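3-hydroxyisobutyrate dehydrogenase (Salmonella typhimurium, PDB 3G0O) probably catalyses the NAD(+)-dependent oxidation of L-threonate to 2-dehydro-L-erythronate, accepting NADP(+) less readily. Local coordinates at residues A67-V73 with A97-T103; I104-Q110 with P172-T177; G138-A144 with V161-R167. All blocks are in the same frame, centred on the assembly; numbering follows the deposited sequence.

Contact 1: A67-V73 with A97-T103; sequences ALVILVV and AVMVSST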
loop_
_atom_site.group_PDB
_atom_site.type_symbol
_atom_site.label_atom_id
_atom_site.label_comp_id
_atom_site.label_asym_id
_atom_site.label_seq_id
_atom_site.Cartn_x
_atom_site.Cartn_y
_atom_site.Cartn_z
ATOM N N ALA A 67 -10.282 8.217 33.049
ATOM C CA ALA A 67 -9.258 7.936 32.054
ATOM C C ALA A 67 -8.897 9.193 31.285
ATOM O O ALA A 67 -9.751 10.034 31.007
ATOM C CB ALA A 67 -9.748 6.861 31.084
ATOM N N LEU A 68 -7.620 9.314 30.951
ATOM C CA LEU A 68 -7.139 10.453 30.184
ATOM C C LEU A 68 -6.449 9.883 28.950
ATOM O O LEU A 68 -5.560 9.041 29.074
ATOM C CB LEU A 68 -6.135 11.272 30.996
ATOM C CG LEU A 68 -5.714 12.603 30.366
ATOM C CD1 LEU A 68 -6.834 13.619 30.557
ATOM C CD2 LEU A 68 -4.430 13.110 31.009
ATOM N N VAL A 69 -6.874 10.320 27.768
ATOM C CA VAL A 69 -6.268 9.859 26.518
ATOM C C VAL A 69 -5.431 11.007 25.968
ATOM O O VAL A 69 -5.918 12.131 25.844
ATOM C CB VAL A 69 -7.335 9.476 25.463
ATOM C CG1 VAL A 69 -6.660 8.911 24.212
ATOM C CG2 VAL A 69 -8.310 8.471 26.049
ATOM N N ILE A 70 -4.172 10.725 25.646
ATOM C CA ILE A 70 -3.281 11.749 25.121
ATOM C C ILE A 70 -2.899 11.464 23.673
ATOM O O ILE A 70 -2.125 10.546 23.385
ATOM C CB ILE A 70 -2.004 11.849 25.979
ATOM C CG1 ILE A 70 -2.390 12.077 27.444
ATOM C CG2 ILE A 70 -1.116 12.978 25.473
ATOM C CD1 ILE A 70 -1.211 12.107 28.400
ATOM N N LEU A 71 -3.461 12.255 22.764
ATOM C CA LEU A 71 -3.199 12.109 21.335
ATOM C C LEU A 71 -2.415 13.324 20.858
ATOM O O LEU A 71 -2.989 14.302 20.374
ATOM C CB LEU A 71 -4.524 11.997 20.575
ATOM C CG LEU A 71 -5.343 10.727 20.835
ATOM C CD1 LEU A 71 -6.821 11.031 20.733
ATOM C CD2 LEU A 71 -4.947 9.643 19.845
ATOM N N VAL A 72 -1.097 13.258 21.009
ATOM C CA VAL A 72 -0.226 14.347 20.602
ATOM C C VAL A 72 0.899 13.856 19.693
ATOM O O VAL A 72 1.110 12.653 19.536
ATOM C CB VAL A 72 0.366 15.073 21.832
ATOM C CG1 VAL A 72 -0.757 15.719 22.631
ATOM C CG2 VAL A 72 1.142 14.096 22.701
ATOM N N VAL A 73 1.623 14.802 19.109
ATOM C CA VAL A 73 2.698 14.499 18.171
ATOM C C VAL A 73 3.917 13.759 18.712
ATOM O O VAL A 73 4.375 12.794 18.099
ATOM C CB VAL A 73 3.184 15.797 17.471
ATOM C CG1 VAL A 73 4.348 15.495 16.546
ATOM C CG2 VAL A 73 2.042 16.417 16.684
ATOM N N ALA A 97 -6.653 5.772 34.682
ATOM C CA ALA A 97 -5.717 5.341 33.647
ATOM C C ALA A 97 -5.349 6.415 32.636
ATOM O O ALA A 97 -6.138 7.308 32.333
ATOM C CB ALA A 97 -6.287 4.131 32.918
ATOM N N VAL A 98 -4.130 6.322 32.115
ATOM C CA VAL A 98 -3.668 7.257 31.103
ATOM C C VAL A 98 -3.338 6.445 29.860
ATOM O O VAL A 98 -2.505 5.544 29.904
ATOM C CB VAL A 98 -2.403 8.016 31.535
ATOM C CG1 VAL A 98 -1.942 8.915 30.400
ATOM C CG2 VAL A 98 -2.682 8.838 32.776
HETATM N N MSE A 99 -4.018 6.754 28.763
HETATM C CA MSE A 99 -3.794 6.062 27.505
HETATM C C MSE A 99 -2.958 6.993 26.632
HETATM O O MSE A 99 -3.462 7.999 26.132
HETATM C CB MSE A 99 -5.134 5.765 26.834
HETATM C CG MSE A 99 -5.033 4.942 25.563
HETATM SE SE MSE A 99 -6.777 4.608 24.783
HETATM C CE MSE A 99 -6.319 4.709 22.901
ATOM N N VAL A 100 -1.678 6.670 26.475
ATOM C CA VAL A 100 -0.787 7.493 25.666
ATOM C C VAL A 100 -0.847 7.006 24.225
ATOM O O VAL A 100 -0.435 5.887 23.919
ATOM C CB VAL A 100 0.670 7.425 26.184
ATOM C CG1 VAL A 100 1.566 8.342 25.360
ATOM C CG2 VAL A 100 0.718 7.831 27.653
ATOM N N SER A 101 -1.379 7.847 23.346
ATOM C CA SER A 101 -1.517 7.498 21.941
ATOM C C SER A 101 -0.785 8.510 21.061
ATOM O O SER A 101 -1.394 9.366 20.418
ATOM C CB SER A 101 -2.998 7.445 21.576
ATOM O OG SER A 101 -3.681 6.518 22.412
ATOM N N SER A 102 0.534 8.398 21.047
ATOM C CA SER A 102 1.381 9.290 20.265
ATOM C C SER A 102 2.316 8.401 19.445
ATOM O O SER A 102 1.946 7.302 19.048
ATOM C CB SER A 102 2.186 10.180 21.221
ATOM O OG SER A 102 3.070 11.047 20.534
ATOM N N THR A 103 3.519 8.884 19.172
ATOM C CA THR A 103 4.498 8.084 18.445
ATOM C C THR A 103 5.811 8.346 19.163
ATOM O O THR A 103 6.545 9.279 18.830
ATOM C CB THR A 103 4.598 8.490 16.961
ATOM O OG1 THR A 103 3.319 8.332 16.337
ATOM C CG2 THR A 103 5.600 7.612 16.236
HETATM O O HOH W 1 1.634 10.907 17.197
#
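Strands 67-70 and 97-100 are adjacent parallel strands of the Rossmann-type nucleotide-binding domain, their axes 14° apart, and a ladder of backbone bonds joins them. Leu68 sends N to Ala97 O and receives Met99 N on its own O. Ile70 does the same one step on, with N on Met99 O and O accepting Ser101 N. On one face of the sheet the methyl end of Ile70 reaches back along the strand, and its CD1 lies 3.8 Å from Val98 CG1. Val98 chi1 of 177° sets CG1 anti to the backbone N, beside the carbonyl carbon, where it meets that methyl. The opposite face carries Val69 and Met99, a selenomethionine, which meet through Val69 CG2 and Met99 CB at 4.2 Å. Past the strand ends Leu71 CD2 presses on Ser101 CB at 3.4 Å, a tight carbon contact, while Ser101 OG turns to Ala126 O. The loops stay joined by Ser102 OG, which donates to Val72 O over 2.7 Å from above the carbonyl plane. Water 1 gives that oxygen a second proton (3.0 Å) and also bonds Thr103 OG1, itself hydrogen-bonded to Lys179, the predicted catalytic residue. Val72 N, by contrast, is buried without a partner. Strand 9-13 pairs with the other edge of strand 67-70. Helix 75-82 packs on the face of Ile70 and Val100, and helix 148-161 covers that of Ala67, Val69 and Ala97.

Contact 2: I104-Q110 with P172-T177; sequences ISSADAQ and PGAGST
With chi1 at -177°, Ser106 holds OG anti to its backbone N and over the start of helix 174-202, 3.2 Å from Gly173 O. Ser176, at chi1 -73°, keeps OG beside its own N, near Ile104 CG1. The Ser106 to Gly173 bond is weak, and its proton is not settled. Ser106 OG is more firmly engaged as an acceptor: Gln110 NE2 donates to it over 2.9 Å, with the hydroxyl almost in the amide plane. The extended Gln110 side chain reaches back to Ser106, and on the way CG lies 3.3 Å from Pro172 O. Gly173, the N-cap residue of helix 174-202, brings its CA to 3.3 Å from Ser106 OG.

Farther along, the CB of Ser176 sits 3.2 Å from Ile104 O, and Ala109 CB approaches its hydroxyl. Water 2 joins the two segments by accepting from Ile104 N and donating to Ser176 OG at 2.7 Å, while water 3 lies between Ile104 O and Ser176 O. Asp125 holds the start of helix 174-202, accepting from Gly173 N on OD2 and bonding Ser176 OG through OD1. Thr177 also packs on Ile205 of the second subunit. Two helix N-termini thus meet here, that of helix 106-117, capped by Ser105 OG on Asp108 N, and that of the long helix leading from the nucleotide-binding domain toward the C-terminal helical domain.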
loop_
_atom_site.group_PDB
_atom_site.type_symbol
_atom_site.label_atom_id
_atom_site.label_comp_id
_atom_site.label_asym_id
_atom_site.label_seq_id
_atom_site.Cartn_x
_atom_site.Cartn_y
_atom_site.Cartn_z
ATOM N N ILE A 104 6.084 7.517 20.163
ATOM C CA ILE A 104 7.270 7.668 20.989
ATOM C C ILE A 104 8.131 6.404 21.034
ATOM O O ILE A 104 7.715 5.336 20.596
ATOM C CB ILE A 104 6.845 8.061 22.426
ATOM C CG1 ILE A 104 6.099 6.904 23.103
ATOM C CG2 ILE A 104 5.948 9.287 22.375
ATOM C CD1 ILE A 104 5.569 7.231 24.500
ATOM N N SER A 105 9.334 6.530 21.584
ATOM C CA SER A 105 10.237 5.396 21.680
ATOM C C SER A 105 9.756 4.455 22.772
ATOM O O SER A 105 8.971 4.846 23.642
ATOM C CB SER A 105 11.649 5.867 22.019
ATOM O OG SER A 105 11.710 6.320 23.359
ATOM N N SER A 106 10.216 3.212 22.716
ATOM C CA SER A 106 9.854 2.226 23.721
ATOM C C SER A 106 10.393 2.681 25.074
ATOM O O SER A 106 9.727 2.533 26.106
ATOM C CB SER A 106 10.445 0.866 23.372
ATOM O OG SER A 106 10.049 -0.108 24.317
ATOM N N ALA A 107 11.600 3.242 25.066
ATOM C CA ALA A 107 12.217 3.721 26.298
ATOM C C ALA A 107 11.347 4.800 26.944
ATOM O O ALA A 107 11.111 4.766 28.147
ATOM C CB ALA A 107 13.612 4.275 26.003
ATOM N N ASP A 108 10.874 5.753 26.142
ATOM C CA ASP A 108 10.033 6.820 26.673
ATOM C C ASP A 108 8.716 6.293 27.234
ATOM O O ASP A 108 8.238 6.766 28.269
ATOM C CB ASP A 108 9.756 7.876 25.605
ATOM C CG ASP A 108 10.899 8.872 25.458
ATOM O OD1 ASP A 108 11.554 9.189 26.473
ATOM O OD2 ASP A 108 11.134 9.355 24.334
ATOM N N ALA A 109 8.123 5.315 26.555
ATOM C CA ALA A 109 6.875 4.729 27.029
ATOM C C ALA A 109 7.094 4.077 28.399
ATOM O O ALA A 109 6.253 4.188 29.298
ATOM C CB ALA A 109 6.366 3.695 26.036
ATOM N N GLN A 110 8.224 3.394 28.556
ATOM C CA GLN A 110 8.539 2.733 29.818
ATOM C C GLN A 110 8.846 3.743 30.926
ATOM O O GLN A 110 8.412 3.573 32.066
ATOM C CB GLN A 110 9.719 1.780 29.627
ATOM C CG GLN A 110 9.405 0.601 28.718
ATOM C CD GLN A 110 10.632 -0.218 28.375
ATOM O OE1 GLN A 110 11.329 -0.711 29.257
ATOM N NE2 GLN A 110 10.904 -0.367 27.083
ATOM N N PRO A 172 4.356 -1.844 29.149
ATOM C CA PRO A 172 4.532 -0.679 28.280
ATOM C C PRO A 172 5.828 -0.790 27.485
ATOM O O PRO A 172 6.837 -1.276 27.997
ATOM C CB PRO A 172 4.570 0.479 29.267
ATOM C CG PRO A 172 3.636 0.015 30.340
ATOM C CD PRO A 172 4.055 -1.424 30.529
ATOM N N GLY A 173 5.793 -0.342 26.238
ATOM C CA GLY A 173 6.983 -0.393 25.411
ATOM C C GLY A 173 6.784 -1.111 24.093
ATOM O O GLY A 173 7.139 -0.591 23.035
ATOM N N ALA A 174 6.213 -2.310 24.155
ATOM C CA ALA A 174 5.981 -3.108 22.958
ATOM C C ALA A 174 5.031 -2.422 21.985
ATOM O O ALA A 174 5.214 -2.498 20.770
ATOM C CB ALA A 174 5.443 -4.477 23.337
ATOM N N GLY A 175 4.013 -1.760 22.522
ATOM C CA GLY A 175 3.071 -1.064 21.673
ATOM C C GLY A 175 3.780 -0.015 20.835
ATOM O O GLY A 175 3.548 0.079 19.630
ATOM N N SER A 176 4.649 0.774 21.461
ATOM C CA SER A 176 5.375 1.810 20.730
ATOM C C SER A 176 6.336 1.215 19.704
ATOM O O SER A 176 6.577 1.816 18.657
ATOM C CB SER A 176 6.139 2.724 21.691
ATOM O OG SER A 176 5.255 3.585 22.396
ATOM N N THR A 177 6.879 0.036 19.998
ATOM C CA THR A 177 7.788 -0.618 19.058
ATOM C C THR A 177 7.016 -0.993 17.795
ATOM O O THR A 177 7.521 -0.856 16.677
ATOM C CB THR A 177 8.413 -1.891 19.667
ATOM O OG1 THR A 177 9.292 -1.521 20.736
ATOM C CG2 THR A 177 9.208 -2.662 18.609
HETATM O O HOH W 2 4.254 5.222 20.527
HETATM O O HOH W 3 5.997 4.479 18.461
#

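Contact 3: G138-A144 with V161-R167; sequences GEMTVMA and VASNVYR
Val142 and Tyr166 form the centre of a parallel ladder between strands 140-144 and 164-167: Val142 N donates to Asn164 O, Tyr166 N to Val142 O and Ala144 N to Tyr166 O. At the other end a beta bulge shifts the register by one residue. There Met140 N meets Val161 O in the carbonyl plane, on a lone pair, and Met140 O receives Ser163 N at 3.0 Å together with a weaker, longer bond from Asn164 N.

On one face Val142 CG2 nestles against Ala162 CB at 3.6 Å and touches Val165 CG2 more loosely. On the other, Thr141 CG2 meets the edge of the Tyr166 ring in its plane, 3.8 Å from CE2. With OG1 anti to the carbonyl carbon (chi1 -79°), CG2 is directed at the ring, and OG1 binds His216 O of the second subunit and water 4. That water lies within hydrogen-bonding distance of four oxygens, Thr141 OG1 (2.7 Å), Glu139 O, Asn164 OD1 and Ser163 OG, more than its two protons can serve at once.

Farther out, a Schellman motif at Gly138 ends the preceding helix, and helix 17-28 packs on Met140 and Val161. Arg167 forms a salt bridge with Glu148 and a cation-pi contact with Phe151. The chemistry is thus divided: hydrocarbon packing on the face of Val142 and Ala162, and beside Thr141 a water shared by both strands and a neighbouring subunit's carbonyl, tying this edge of the sheet to the dimer interface.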
loop_
_atom_site.group_PDB
_atom_site.type_symbol
_atom_site.label_atom_id
_atom_site.label_comp_id
_atom_site.label_asym_id
_atom_site.label_seq_id
_atom_site.Cartn_x
_atom_site.Cartn_y
_atom_site.Cartn_z
ATOM N N GLY A 138 -15.105 5.868 15.263
ATOM C CA GLY A 138 -14.756 5.029 16.396
ATOM C C GLY A 138 -14.161 3.708 15.944
ATOM O O GLY A 138 -14.304 2.685 16.621
ATOM N N GLU A 139 -13.478 3.734 14.803
ATOM C CA GLU A 139 -12.879 2.530 14.242
ATOM C C GLU A 139 -11.351 2.568 14.171
ATOM O O GLU A 139 -10.751 2.126 13.187
ATOM C CB GLU A 139 -13.461 2.273 12.850
ATOM C CG GLU A 139 -14.920 1.830 12.871
ATOM C CD GLU A 139 -15.565 1.836 11.498
ATOM O OE1 GLU A 139 -14.938 1.343 10.539
ATOM O OE2 GLU A 139 -16.707 2.326 11.380
HETATM N N MSE A 140 -10.723 3.086 15.221
HETATM C CA MSE A 140 -9.269 3.153 15.264
HETATM C C MSE A 140 -8.658 1.765 15.408
HETATM O O MSE A 140 -9.329 0.809 15.801
HETATM C CB MSE A 140 -8.789 3.976 16.461
HETATM C CG MSE A 140 -9.106 5.454 16.446
HETATM SE SE MSE A 140 -8.200 6.289 17.955
HETATM C CE MSE A 140 -8.305 8.146 17.405
ATOM N N THR A 141 -7.376 1.667 15.073
ATOM C CA THR A 141 -6.635 0.430 15.253
ATOM C C THR A 141 -5.665 0.797 16.364
ATOM O O THR A 141 -4.972 1.812 16.280
ATOM C CB THR A 141 -5.857 0.017 13.997
ATOM O OG1 THR A 141 -6.758 -0.586 13.061
ATOM C CG2 THR A 141 -4.769 -0.989 14.351
ATOM N N VAL A 142 -5.633 -0.008 17.419
ATOM C CA VAL A 142 -4.750 0.277 18.536
ATOM C C VAL A 142 -3.723 -0.828 18.719
ATOM O O VAL A 142 -4.062 -2.009 18.705
ATOM C CB VAL A 142 -5.547 0.429 19.853
ATOM C CG1 VAL A 142 -4.637 0.939 20.963
ATOM C CG2 VAL A 142 -6.724 1.374 19.642
HETATM N N MSE A 143 -2.462 -0.432 18.856
HETATM C CA MSE A 143 -1.378 -1.376 19.091
HETATM C C MSE A 143 -0.928 -1.046 20.509
HETATM O O MSE A 143 -0.083 -0.178 20.736
HETATM C CB MSE A 143 -0.257 -1.190 18.057
HETATM C CG MSE A 143 0.074 0.243 17.685
HETATM SE SE MSE A 143 0.459 0.412 15.768
HETATM C CE MSE A 143 -1.213 1.221 15.239
ATOM N N ALA A 144 -1.516 -1.752 21.467
ATOM C CA ALA A 144 -1.255 -1.488 22.871
ATOM C C ALA A 144 -0.575 -2.570 23.682
ATOM O O ALA A 144 -0.688 -3.760 23.397
ATOM C CB ALA A 144 -2.568 -1.102 23.552
ATOM N N VAL A 161 -13.622 4.209 21.015
ATOM C CA VAL A 161 -12.766 4.772 19.979
ATOM C C VAL A 161 -12.182 3.797 18.963
ATOM O O VAL A 161 -11.828 4.206 17.856
ATOM C CB VAL A 161 -11.591 5.553 20.609
ATOM C CG1 VAL A 161 -12.116 6.518 21.654
ATOM C CG2 VAL A 161 -10.584 4.583 21.223
ATOM N N ALA A 162 -12.090 2.519 19.320
ATOM C CA ALA A 162 -11.487 1.535 18.422
ATOM C C ALA A 162 -12.365 0.382 17.959
ATOM O O ALA A 162 -13.367 0.042 18.594
ATOM C CB ALA A 162 -10.235 0.972 19.071
ATOM N N SER A 163 -11.964 -0.215 16.836
ATOM C CA SER A 163 -12.658 -1.366 16.269
ATOM C C SER A 163 -11.697 -2.560 16.242
ATOM O O SER A 163 -12.118 -3.709 16.127
ATOM C CB SER A 163 -13.168 -1.054 14.858
ATOM O OG SER A 163 -12.121 -0.644 14.002
ATOM N N ASN A 164 -10.401 -2.273 16.347
ATOM C CA ASN A 164 -9.379 -3.316 16.365
ATOM C C ASN A 164 -8.285 -2.975 17.368
ATOM O O ASN A 164 -7.503 -2.045 17.159
ATOM C CB ASN A 164 -8.748 -3.502 14.983
ATOM C CG ASN A 164 -9.722 -4.065 13.967
ATOM O OD1 ASN A 164 -10.228 -3.344 13.114
ATOM N ND2 ASN A 164 -9.994 -5.361 14.062
ATOM N N VAL A 165 -8.245 -3.726 18.461
ATOM C CA VAL A 165 -7.248 -3.518 19.495
ATOM C C VAL A 165 -6.340 -4.729 19.564
ATOM O O VAL A 165 -6.801 -5.846 19.770
ATOM C CB VAL A 165 -7.909 -3.308 20.871
ATOM C CG1 VAL A 165 -6.839 -3.132 21.947
ATOM C CG2 VAL A 165 -8.820 -2.084 20.820
ATOM N N TYR A 166 -5.046 -4.499 19.373
ATOM C CA TYR A 166 -4.062 -5.570 19.418
ATOM C C TYR A 166 -3.230 -5.434 20.686
ATOM O O TYR A 166 -2.503 -4.458 20.858
ATOM C CB TYR A 166 -3.161 -5.502 18.177
ATOM C CG TYR A 166 -3.927 -5.687 16.889
ATOM C CD1 TYR A 166 -4.308 -6.957 16.455
ATOM C CD2 TYR A 166 -4.344 -4.587 16.140
ATOM C CE1 TYR A 166 -5.089 -7.125 15.315
ATOM C CE2 TYR A 166 -5.129 -4.747 14.998
ATOM C CZ TYR A 166 -5.498 -6.016 14.595
ATOM O OH TYR A 166 -6.295 -6.175 13.488
ATOM N N ARG A 167 -3.362 -6.408 21.582
ATOM C CA ARG A 167 -2.614 -6.410 22.835
ATOM C C ARG A 167 -1.288 -7.091 22.538
ATOM O O ARG A 167 -1.208 -8.321 22.453
ATOM C CB ARG A 167 -3.388 -7.173 23.919
ATOM C CG ARG A 167 -4.750 -6.556 24.217
ATOM C CD ARG A 167 -5.560 -7.339 25.252
ATOM N NE ARG A 167 -4.915 -7.398 26.563
ATOM C CZ ARG A 167 -5.569 -7.570 27.710
ATOM N NH1 ARG A 167 -6.890 -7.695 27.705
ATOM N NH2 ARG A 167 -4.905 -7.621 28.860
HETATM O O HOH W 4 -9.403 -0.278 12.629
HETATM O O HOH W 5 -13.024 -1.449 11.360
#

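Contacts 1 and 3 lie in the same mixed sheet, bridged by strand 122-129, with centres about 13 Å apart. Contact 2 follows contact 1 directly in sequence, as strand 97-100 leads into helix 106-117, and the loop it closes contains contact 3. Contacts 2 and 3 also touch, Gly175 O lying 4.0 Å from Met143 CG. All three converge on Lys179, the predicted active-site residue: the nearest side chains are Thr103 from contact 1 at about 3 Å, Met143 from contact 3 at about 4 Å and Ser176 from contact 2 at about 5 Å. The bound tartaric acid lies about 7 Å from the Met143 side chain and 8 Å from that of Thr103, but about 14 Å from that of Ser176.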